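Local coordinates for probable arylamine n-acetyl transferase (PDB 4GUZ), which probably transfers acetyl groups from acetyl-CoA to arylamines, at residues V222-L233 / T260-E268; T253-L261 / L276-Q284. All coordinates share one frame; numbering follows the deposited sequence.

Contact 1: V222-L233 / T260-E268; sequences VQQISPDHAYIL and TLREIFGIE
The F265 ring has a methyl group over the centre of each face. On one side sits V222 CG1, 3.6 Å from the ring centroid and 14° off the normal, a CH-pi contact. On the opposite face lies the CG2 methyl of I264, its own neighbour in sequence. That same methyl also reaches the Y231 ring. There I264 CG2 is 3.8 Å from the Y231 centroid, a second CH-pi contact set off toward the rim. One isoleucine methyl is thus held between two aromatic rings. At the edge of F265, Y231 O lies in the ring plane. Y231 CB approaches F265 CZ obliquely at 3.7 Å, and Q224 CB comes to F265 CD1 in the same oblique way. L233 CB meets F265 CE2 farther round, at 4.1 Å. With V222 CG1 anti to the backbone N (chi1 -179°), CG1 lies over the F265 ring, and CG2, beside the backbone N, meets L261 CD2 at 3.8 Å. The V222 and L261 side chains cross at about a right angle. L233 CD2 lies 4.1 Å from L261 CD2 and completes the apolar patch.

The strand side is fixed by two hydrogen-bonded antiparallel pairs, V222 with L233 and Q224 with Y231. All four side chains therefore rise from the same face of the hairpin, which closes through a type I turn from S226 to H229. G266 is the first residue past the helix to leave helical phi/psi, with positive phi. I267 N bonds back to L261 O, and I267 CD1 packs on V222 CG1 at 3.7 Å. E49 of strand 48-49 touches both V222 and I267. This is a helix end packed on a beta hairpin in an antiparallel sheet, consistent with the C-terminal alpha/beta lid of arylamine N-acetyltransferases.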
loop_
_atom_site.group_PDB
_atom_site.type_symbol
_atom_site.label_atom_id
_atom_site.label_comp_id
_atom_site.label_asym_id
_atom_site.label_seq_id
_atom_site.Cartn_x
_atom_site.Cartn_y
_atom_site.Cartn_z
ATOM N N VAL A 222 -11.164 -0.687 -1.647
ATOM C CA VAL A 222 -10.652 -1.859 -0.932
ATOM C C VAL A 222 -9.891 -2.723 -1.930
ATOM O O VAL A 222 -10.320 -2.868 -3.073
ATOM C CB VAL A 222 -11.824 -2.609 -0.235
ATOM C CG1 VAL A 222 -11.325 -3.812 0.543
ATOM C CG2 VAL A 222 -12.606 -1.668 0.691
ATOM N N GLN A 223 -8.712 -3.236 -1.533
ATOM C CA GLN A 223 -7.899 -3.981 -2.499
ATOM C C GLN A 223 -7.298 -5.229 -1.900
ATOM O O GLN A 223 -7.072 -5.289 -0.695
ATOM C CB GLN A 223 -6.771 -3.079 -3.045
ATOM C CG GLN A 223 -7.233 -1.740 -3.673
ATOM C CD GLN A 223 -6.060 -1.020 -4.264
ATOM O OE1 GLN A 223 -5.472 -1.475 -5.238
ATOM N NE2 GLN A 223 -5.649 0.102 -3.656
ATOM N N GLN A 224 -7.026 -6.230 -2.759
ATOM C CA GLN A 224 -6.372 -7.474 -2.354
ATOM C C GLN A 224 -5.628 -8.025 -3.551
ATOM O O GLN A 224 -6.174 -8.029 -4.646
ATOM C CB GLN A 224 -7.402 -8.501 -1.796
ATOM C CG GLN A 224 -6.787 -9.860 -1.382
ATOM C CD GLN A 224 -7.888 -10.870 -1.141
ATOM O OE1 GLN A 224 -8.534 -10.902 -0.075
ATOM N NE2 GLN A 224 -8.184 -11.664 -2.159
ATOM N N ILE A 225 -4.370 -8.473 -3.358
ATOM C CA ILE A 225 -3.598 -9.047 -4.461
ATOM C C ILE A 225 -3.045 -10.412 -4.020
ATOM O O ILE A 225 -2.801 -10.653 -2.833
ATOM C CB ILE A 225 -2.503 -8.068 -5.001
ATOM C CG1 ILE A 225 -1.931 -8.518 -6.376
ATOM C CG2 ILE A 225 -1.422 -7.776 -3.951
ATOM C CD1 ILE A 225 -1.111 -7.463 -7.211
ATOM N N SER A 226 -2.944 -11.315 -4.995
ATOM C CA SER A 226 -2.435 -12.668 -4.867
ATOM C C SER A 226 -1.422 -12.886 -5.991
ATOM O O SER A 226 -1.412 -12.093 -6.940
ATOM C CB SER A 226 -3.595 -13.667 -4.988
ATOM O OG SER A 226 -4.579 -13.482 -3.982
ATOM N N PRO A 227 -0.641 -13.998 -6.013
ATOM C CA PRO A 227 0.278 -14.212 -7.147
ATOM C C PRO A 227 -0.423 -14.302 -8.522
ATOM O O PRO A 227 0.169 -13.898 -9.530
ATOM C CB PRO A 227 0.958 -15.540 -6.790
ATOM C CG PRO A 227 0.897 -15.602 -5.294
ATOM C CD PRO A 227 -0.486 -15.061 -4.996
ATOM N N ASP A 228 -1.668 -14.803 -8.575
ATOM C CA ASP A 228 -2.337 -14.975 -9.862
ATOM C C ASP A 228 -3.778 -14.434 -9.853
ATOM O O ASP A 228 -4.626 -14.876 -10.646
ATOM C CB ASP A 228 -2.297 -16.474 -10.270
ATOM C CG ASP A 228 -2.662 -16.772 -11.720
ATOM O OD1 ASP A 228 -2.200 -16.036 -12.613
ATOM O OD2 ASP A 228 -3.434 -17.736 -11.953
ATOM N N HIS A 229 -4.026 -13.393 -9.026
ATOM C CA HIS A 229 -5.362 -12.811 -8.928
ATOM C C HIS A 229 -5.368 -11.535 -8.126
ATOM O O HIS A 229 -4.492 -11.337 -7.297
ATOM C CB HIS A 229 -6.317 -13.808 -8.242
ATOM C CG HIS A 229 -7.721 -13.731 -8.747
ATOM N ND1 HIS A 229 -8.067 -14.215 -9.998
ATOM C CD2 HIS A 229 -8.827 -13.232 -8.148
ATOM C CE1 HIS A 229 -9.364 -13.989 -10.124
ATOM N NE2 HIS A 229 -9.864 -13.399 -9.034
ATOM N N ALA A 230 -6.415 -10.709 -8.319
ATOM C CA ALA A 230 -6.643 -9.495 -7.533
ATOM C C ALA A 230 -8.111 -9.130 -7.507
ATOM O O ALA A 230 -8.864 -9.501 -8.405
ATOM C CB ALA A 230 -5.841 -8.330 -8.093
ATOM N N TYR A 231 -8.518 -8.426 -6.453
ATOM C CA TYR A 231 -9.843 -7.835 -6.282
ATOM C C TYR A 231 -9.705 -6.405 -5.863
ATOM O O TYR A 231 -8.866 -6.080 -5.009
ATOM C CB TYR A 231 -10.686 -8.530 -5.201
ATOM C CG TYR A 231 -11.103 -9.941 -5.498
ATOM C CD1 TYR A 231 -12.254 -10.207 -6.234
ATOM C CD2 TYR A 231 -10.416 -11.017 -4.948
ATOM C CE1 TYR A 231 -12.674 -11.516 -6.472
ATOM C CE2 TYR A 231 -10.827 -12.328 -5.175
ATOM C CZ TYR A 231 -11.956 -12.574 -5.936
ATOM O OH TYR A 231 -12.347 -13.878 -6.141
ATOM N N ILE A 232 -10.565 -5.571 -6.403
ATOM C CA ILE A 232 -10.658 -4.162 -6.063
ATOM C C ILE A 232 -12.128 -3.814 -5.951
ATOM O O ILE A 232 -12.854 -3.980 -6.928
ATOM C CB ILE A 232 -9.958 -3.196 -7.075
ATOM C CG1 ILE A 232 -8.432 -3.437 -7.224
ATOM C CG2 ILE A 232 -10.243 -1.725 -6.683
ATOM C CD1 ILE A 232 -7.697 -2.577 -8.392
ATOM N N LEU A 233 -12.554 -3.309 -4.795
ATOM C CA LEU A 233 -13.895 -2.769 -4.633
ATOM C C LEU A 233 -13.784 -1.255 -4.830
ATOM O O LEU A 233 -13.099 -0.567 -4.066
ATOM C CB LEU A 233 -14.500 -3.141 -3.269
ATOM C CG LEU A 233 -15.872 -2.539 -2.964
ATOM C CD1 LEU A 233 -16.959 -3.145 -3.862
ATOM C CD2 LEU A 233 -16.235 -2.705 -1.508
ATOM N N THR A 260 -19.487 -8.946 0.773
ATOM C CA THR A 260 -18.242 -9.063 -0.006
ATOM C C THR A 260 -17.046 -8.653 0.853
ATOM O O THR A 260 -16.020 -9.337 0.817
ATOM C CB THR A 260 -18.335 -8.243 -1.309
ATOM O OG1 THR A 260 -19.322 -8.851 -2.149
ATOM C CG2 THR A 260 -17.029 -8.193 -2.061
ATOM N N LEU A 261 -17.189 -7.570 1.647
ATOM C CA LEU A 261 -16.105 -7.125 2.533
ATOM C C LEU A 261 -15.667 -8.250 3.477
ATOM O O LEU A 261 -14.472 -8.493 3.624
ATOM C CB LEU A 261 -16.520 -5.876 3.333
ATOM C CG LEU A 261 -16.482 -4.551 2.563
ATOM C CD1 LEU A 261 -17.103 -3.439 3.381
ATOM C CD2 LEU A 261 -15.050 -4.178 2.154
ATOM N N ARG A 262 -16.634 -8.997 4.049
ATOM C CA ARG A 262 -16.341 -10.111 4.953
ATOM C C ARG A 262 -15.847 -11.356 4.196
ATOM O O ARG A 262 -14.794 -11.888 4.538
ATOM C CB ARG A 262 -17.597 -10.439 5.780
ATOM C CG ARG A 262 -17.514 -11.700 6.644
ATOM C CD ARG A 262 -18.849 -12.035 7.304
ATOM N NE ARG A 262 -19.884 -12.429 6.339
ATOM C CZ ARG A 262 -20.951 -11.696 6.037
ATOM N NH1 ARG A 262 -21.155 -10.528 6.635
ATOM N NH2 ARG A 262 -21.830 -12.131 5.144
ATOM N N GLU A 263 -16.617 -11.838 3.202
ATOM C CA GLU A 263 -16.322 -13.079 2.480
ATOM C C GLU A 263 -15.056 -13.007 1.618
ATOM O O GLU A 263 -14.269 -13.951 1.632
ATOM C CB GLU A 263 -17.501 -13.493 1.590
ATOM C CG GLU A 263 -18.800 -13.790 2.336
ATOM C CD GLU A 263 -20.086 -13.631 1.536
ATOM O OE1 GLU A 263 -20.098 -12.859 0.548
ATOM O OE2 GLU A 263 -21.101 -14.249 1.931
ATOM N N ILE A 264 -14.883 -11.921 0.840
ATOM C CA ILE A 264 -13.751 -11.797 -0.075
ATOM C C ILE A 264 -12.554 -11.150 0.616
ATOM O O ILE A 264 -11.435 -11.635 0.453
ATOM C CB ILE A 264 -14.163 -11.009 -1.369
ATOM C CG1 ILE A 264 -15.249 -11.751 -2.217
ATOM C CG2 ILE A 264 -12.958 -10.557 -2.237
ATOM C CD1 ILE A 264 -14.903 -13.134 -2.796
ATOM N N PHE A 265 -12.770 -10.049 1.349
ATOM C CA PHE A 265 -11.649 -9.299 1.905
ATOM C C PHE A 265 -11.345 -9.561 3.386
ATOM O O PHE A 265 -10.273 -9.168 3.848
ATOM C CB PHE A 265 -11.884 -7.794 1.686
ATOM C CG PHE A 265 -11.977 -7.390 0.233
ATOM C CD1 PHE A 265 -10.831 -7.220 -0.533
ATOM C CD2 PHE A 265 -13.211 -7.168 -0.366
ATOM C CE1 PHE A 265 -10.913 -6.811 -1.861
ATOM C CE2 PHE A 265 -13.296 -6.751 -1.696
ATOM C CZ PHE A 265 -12.147 -6.578 -2.438
ATOM N N GLY A 266 -12.246 -10.231 4.105
ATOM C CA GLY A 266 -12.071 -10.490 5.533
ATOM C C GLY A 266 -12.183 -9.235 6.376
ATOM O O GLY A 266 -11.559 -9.148 7.436
ATOM N N ILE A 267 -12.962 -8.243 5.890
ATOM C CA ILE A 267 -13.194 -6.964 6.549
ATOM C C ILE A 267 -14.610 -6.950 7.142
ATOM O O ILE A 267 -15.585 -7.215 6.435
ATOM C CB ILE A 267 -12.940 -5.771 5.577
ATOM C CG1 ILE A 267 -11.431 -5.678 5.257
ATOM C CG2 ILE A 267 -13.452 -4.427 6.145
ATOM C CD1 ILE A 267 -11.014 -4.815 4.048
ATOM N N GLU A 268 -14.710 -6.609 8.434
ATOM C CA GLU A 268 -15.980 -6.474 9.151
ATOM C C GLU A 268 -15.883 -5.275 10.062
ATOM O O GLU A 268 -14.903 -5.146 10.805
ATOM C CB GLU A 268 -16.315 -7.744 9.961
ATOM C CG GLU A 268 -16.444 -9.016 9.144
ATOM C CD GLU A 268 -16.517 -10.258 10.007
ATOM O OE1 GLU A 268 -15.448 -10.774 10.403
ATOM O OE2 GLU A 268 -17.649 -10.696 10.314
#

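Contact 2: T253-L261 / L276-Q284; sequences TPAEVLATL and LLLERLAEQ
P254 and L278 make the closest approach between the two helices. L278 CD2 lies 3.4 Å from P254 O and 3.6 Å from P254 CB, so the methyl packs on the first turn of helix 254-261. The same methyl meets L258 CD1 at 3.7 Å, where the two leucine side chains cross at about a right angle. P254 also faces L281 through the CB atoms and A282 more loosely. V257 and L281 reach toward each other tip to tip. V257 CG1, anti to the backbone N (chi1 171°), is the branch that meets L281 CD1, at 3.7 Å. One methyl of L277 serves two partners. L277 CD2 meets L261 CD1 tip to tip at 3.8 Å. It is also 4.0 Å from L258 CD2, where L258 and L277 slide past each other in opposite directions.

The motif is a helix pair joined by a short connection and steeply crossed. The angle between the N-to-C directions of the two segments is 128°, and their axes come within 9.7 Å. No hydrogen bond links them; the seam is apolar.

The start of helix 254-261 is set by a capping box. T253 OG1 accepts from E256 N, and E256 OE1 accepts from T253 N at 2.8 Å, on the anti side of the carboxylate. P254 follows the N-cap residue T253, in the first turn. Further along, T260 OG1 donates to E256 O from above the carbonyl plane. On the other helix, R280 NE binds V54 O and L281 O accepts from R236 NH1. L51 and L55 of helix 51-56 pack against L277.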
loop_
_atom_site.group_PDB
_atom_site.type_symbol
_atom_site.label_atom_id
_atom_site.label_comp_id
_atom_site.label_asym_id
_atom_site.label_seq_id
_atom_site.Cartn_x
_atom_site.Cartn_y
_atom_site.Cartn_z
ATOM N N THR A 253 -25.139 -4.237 -4.205
ATOM C CA THR A 253 -26.108 -3.492 -3.409
ATOM C C THR A 253 -25.408 -3.108 -2.091
ATOM O O THR A 253 -24.440 -3.791 -1.737
ATOM C CB THR A 253 -27.363 -4.348 -3.113
ATOM O OG1 THR A 253 -26.976 -5.459 -2.309
ATOM C CG2 THR A 253 -28.115 -4.801 -4.366
ATOM N N PRO A 254 -25.913 -2.143 -1.285
ATOM C CA PRO A 254 -25.251 -1.843 -0.002
ATOM C C PRO A 254 -25.046 -3.090 0.887
ATOM O O PRO A 254 -23.969 -3.244 1.471
ATOM C CB PRO A 254 -26.199 -0.823 0.632
ATOM C CG PRO A 254 -26.791 -0.115 -0.536
ATOM C CD PRO A 254 -27.041 -1.215 -1.520
ATOM N N ALA A 255 -26.029 -4.013 0.931
ATOM C CA ALA A 255 -25.913 -5.254 1.700
ATOM C C ALA A 255 -24.845 -6.197 1.116
ATOM O O ALA A 255 -24.100 -6.815 1.886
ATOM C CB ALA A 255 -27.256 -5.965 1.757
ATOM N N GLU A 256 -24.756 -6.307 -0.234
ATOM C CA GLU A 256 -23.759 -7.177 -0.873
ATOM C C GLU A 256 -22.336 -6.676 -0.589
ATOM O O GLU A 256 -21.434 -7.496 -0.439
ATOM C CB GLU A 256 -23.994 -7.283 -2.379
ATOM C CG GLU A 256 -25.130 -8.224 -2.752
ATOM C CD GLU A 256 -25.656 -8.079 -4.169
ATOM O OE1 GLU A 256 -25.516 -6.980 -4.754
ATOM O OE2 GLU A 256 -26.248 -9.054 -4.681
ATOM N N VAL A 257 -22.152 -5.339 -0.468
ATOM C CA VAL A 257 -20.851 -4.729 -0.135
ATOM C C VAL A 257 -20.388 -5.254 1.225
ATOM O O VAL A 257 -19.261 -5.745 1.321
ATOM C CB VAL A 257 -20.884 -3.178 -0.163
ATOM C CG1 VAL A 257 -19.584 -2.582 0.413
ATOM C CG2 VAL A 257 -21.114 -2.674 -1.581
ATOM N N LEU A 258 -21.257 -5.184 2.266
ATOM C CA LEU A 258 -20.883 -5.709 3.590
ATOM C C LEU A 258 -20.560 -7.198 3.521
ATOM O O LEU A 258 -19.619 -7.649 4.175
ATOM C CB LEU A 258 -21.982 -5.481 4.644
ATOM C CG LEU A 258 -22.456 -4.054 4.935
ATOM C CD1 LEU A 258 -23.510 -4.091 6.032
ATOM C CD2 LEU A 258 -21.312 -3.170 5.418
ATOM N N ALA A 259 -21.352 -7.971 2.741
ATOM C CA ALA A 259 -21.104 -9.411 2.567
ATOM C C ALA A 259 -19.756 -9.659 1.885
ATOM O O ALA A 259 -18.977 -10.482 2.360
ATOM C CB ALA A 259 -22.222 -10.050 1.755
ATOM N N THR A 260 -19.487 -8.946 0.773
ATOM C CA THR A 260 -18.242 -9.063 -0.006
ATOM C C THR A 260 -17.046 -8.653 0.853
ATOM O O THR A 260 -16.020 -9.337 0.817
ATOM C CB THR A 260 -18.335 -8.243 -1.309
ATOM O OG1 THR A 260 -19.322 -8.851 -2.149
ATOM C CG2 THR A 260 -17.029 -8.193 -2.061
ATOM N N LEU A 261 -17.189 -7.570 1.647
ATOM C CA LEU A 261 -16.105 -7.125 2.533
ATOM C C LEU A 261 -15.667 -8.250 3.477
ATOM O O LEU A 261 -14.472 -8.493 3.624
ATOM C CB LEU A 261 -16.520 -5.876 3.333
ATOM C CG LEU A 261 -16.482 -4.551 2.563
ATOM C CD1 LEU A 261 -17.103 -3.439 3.381
ATOM C CD2 LEU A 261 -15.050 -4.178 2.154
ATOM N N LEU A 276 -23.326 3.269 9.288
ATOM C CA LEU A 276 -22.843 4.493 8.644
ATOM C C LEU A 276 -22.304 4.200 7.234
ATOM O O LEU A 276 -22.501 5.022 6.336
ATOM C CB LEU A 276 -21.771 5.168 9.514
ATOM C CG LEU A 276 -21.286 6.569 9.102
ATOM C CD1 LEU A 276 -22.421 7.588 9.102
ATOM C CD2 LEU A 276 -20.169 7.043 10.018
ATOM N N LEU A 277 -21.659 3.037 7.023
ATOM C CA LEU A 277 -21.128 2.711 5.690
ATOM C C LEU A 277 -22.265 2.525 4.687
ATOM O O LEU A 277 -22.198 3.106 3.607
ATOM C CB LEU A 277 -20.185 1.493 5.702
ATOM C CG LEU A 277 -19.561 1.103 4.343
ATOM C CD1 LEU A 277 -18.589 2.149 3.833
ATOM C CD2 LEU A 277 -18.879 -0.218 4.420
ATOM N N LEU A 278 -23.334 1.787 5.073
ATOM C CA LEU A 278 -24.535 1.557 4.261
ATOM C C LEU A 278 -25.164 2.891 3.807
ATOM O O LEU A 278 -25.668 2.967 2.688
ATOM C CB LEU A 278 -25.577 0.724 5.047
ATOM C CG LEU A 278 -25.274 -0.756 5.285
ATOM C CD1 LEU A 278 -26.261 -1.375 6.268
ATOM C CD2 LEU A 278 -25.339 -1.538 4.009
ATOM N N GLU A 279 -25.106 3.936 4.670
ATOM C CA GLU A 279 -25.606 5.288 4.392
ATOM C C GLU A 279 -24.748 5.941 3.320
ATOM O O GLU A 279 -25.301 6.531 2.390
ATOM C CB GLU A 279 -25.648 6.156 5.668
ATOM C CG GLU A 279 -26.748 5.761 6.643
ATOM C CD GLU A 279 -26.860 6.559 7.932
ATOM O OE1 GLU A 279 -26.289 7.672 8.015
ATOM O OE2 GLU A 279 -27.546 6.072 8.860
ATOM N N ARG A 280 -23.400 5.802 3.419
ATOM C CA ARG A 280 -22.468 6.318 2.402
ATOM C C ARG A 280 -22.702 5.601 1.057
ATOM O O ARG A 280 -22.685 6.241 0.005
ATOM C CB ARG A 280 -20.997 6.142 2.838
ATOM C CG ARG A 280 -20.593 6.867 4.120
ATOM C CD ARG A 280 -20.279 8.344 3.906
ATOM N NE ARG A 280 -19.512 8.908 5.022
ATOM C CZ ARG A 280 -20.045 9.406 6.136
ATOM N NH1 ARG A 280 -21.363 9.416 6.305
ATOM N NH2 ARG A 280 -19.265 9.891 7.090
ATOM N N LEU A 281 -22.970 4.282 1.112
ATOM C CA LEU A 281 -23.224 3.432 -0.055
ATOM C C LEU A 281 -24.601 3.709 -0.706
ATOM O O LEU A 281 -24.693 3.676 -1.931
ATOM C CB LEU A 281 -23.104 1.943 0.321
ATOM C CG LEU A 281 -21.751 1.477 0.898
ATOM C CD1 LEU A 281 -21.868 0.108 1.515
ATOM C CD2 LEU A 281 -20.621 1.528 -0.139
ATOM N N ALA A 282 -25.652 3.990 0.091
ATOM C CA ALA A 282 -27.000 4.270 -0.430
ATOM C C ALA A 282 -27.182 5.737 -0.898
ATOM O O ALA A 282 -28.212 6.056 -1.502
ATOM C CB ALA A 282 -28.045 3.939 0.624
ATOM N N GLU A 283 -26.177 6.608 -0.639
ATOM C CA GLU A 283 -26.160 8.041 -0.956
ATOM C C GLU A 283 -26.426 8.353 -2.425
ATOM O O GLU A 283 -26.054 7.572 -3.304
ATOM C CB GLU A 283 -24.817 8.671 -0.562
ATOM C CG GLU A 283 -24.903 9.605 0.628
ATOM C CD GLU A 283 -23.638 10.394 0.905
ATOM O OE1 GLU A 283 -23.162 11.101 -0.013
ATOM O OE2 GLU A 283 -23.143 10.338 2.054
ATOM N N GLN A 284 -27.050 9.534 -2.666
ATOM C CA GLN A 284 -27.429 10.114 -3.963
ATOM C C GLN A 284 -28.398 9.183 -4.703
ATOM O O GLN A 284 -29.010 9.571 -5.697
ATOM C CB GLN A 284 -26.190 10.441 -4.826
ATOM C CG GLN A 284 -25.237 11.463 -4.214
ATOM C CD GLN A 284 -23.792 11.185 -4.560
ATOM O OE1 GLN A 284 -23.267 10.083 -4.343
ATOM N NE2 GLN A 284 -23.101 12.200 -5.057
#

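In the fold
Contacts 1 and 2 share helix 254-263. Its C-terminal end is in contact 1, on the hairpin of strands 221-226 and 229-234. Its N-terminal part is in contact 2, against the last helix. The centres of the contacts are 16 Å apart. L261 packs in both, and L233 CD2 is 3.9 Å from V257 CG1, so the apolar packing runs on from one to the other. Contact 1 is buried, and its centre lies about 14 Å from the centre of the chain. Contact 2 is more peripheral, with its centre about 23 Å from the same point. Neither contains C79, H116 or D131, which probably form the Cys-His-Asp triad of the family.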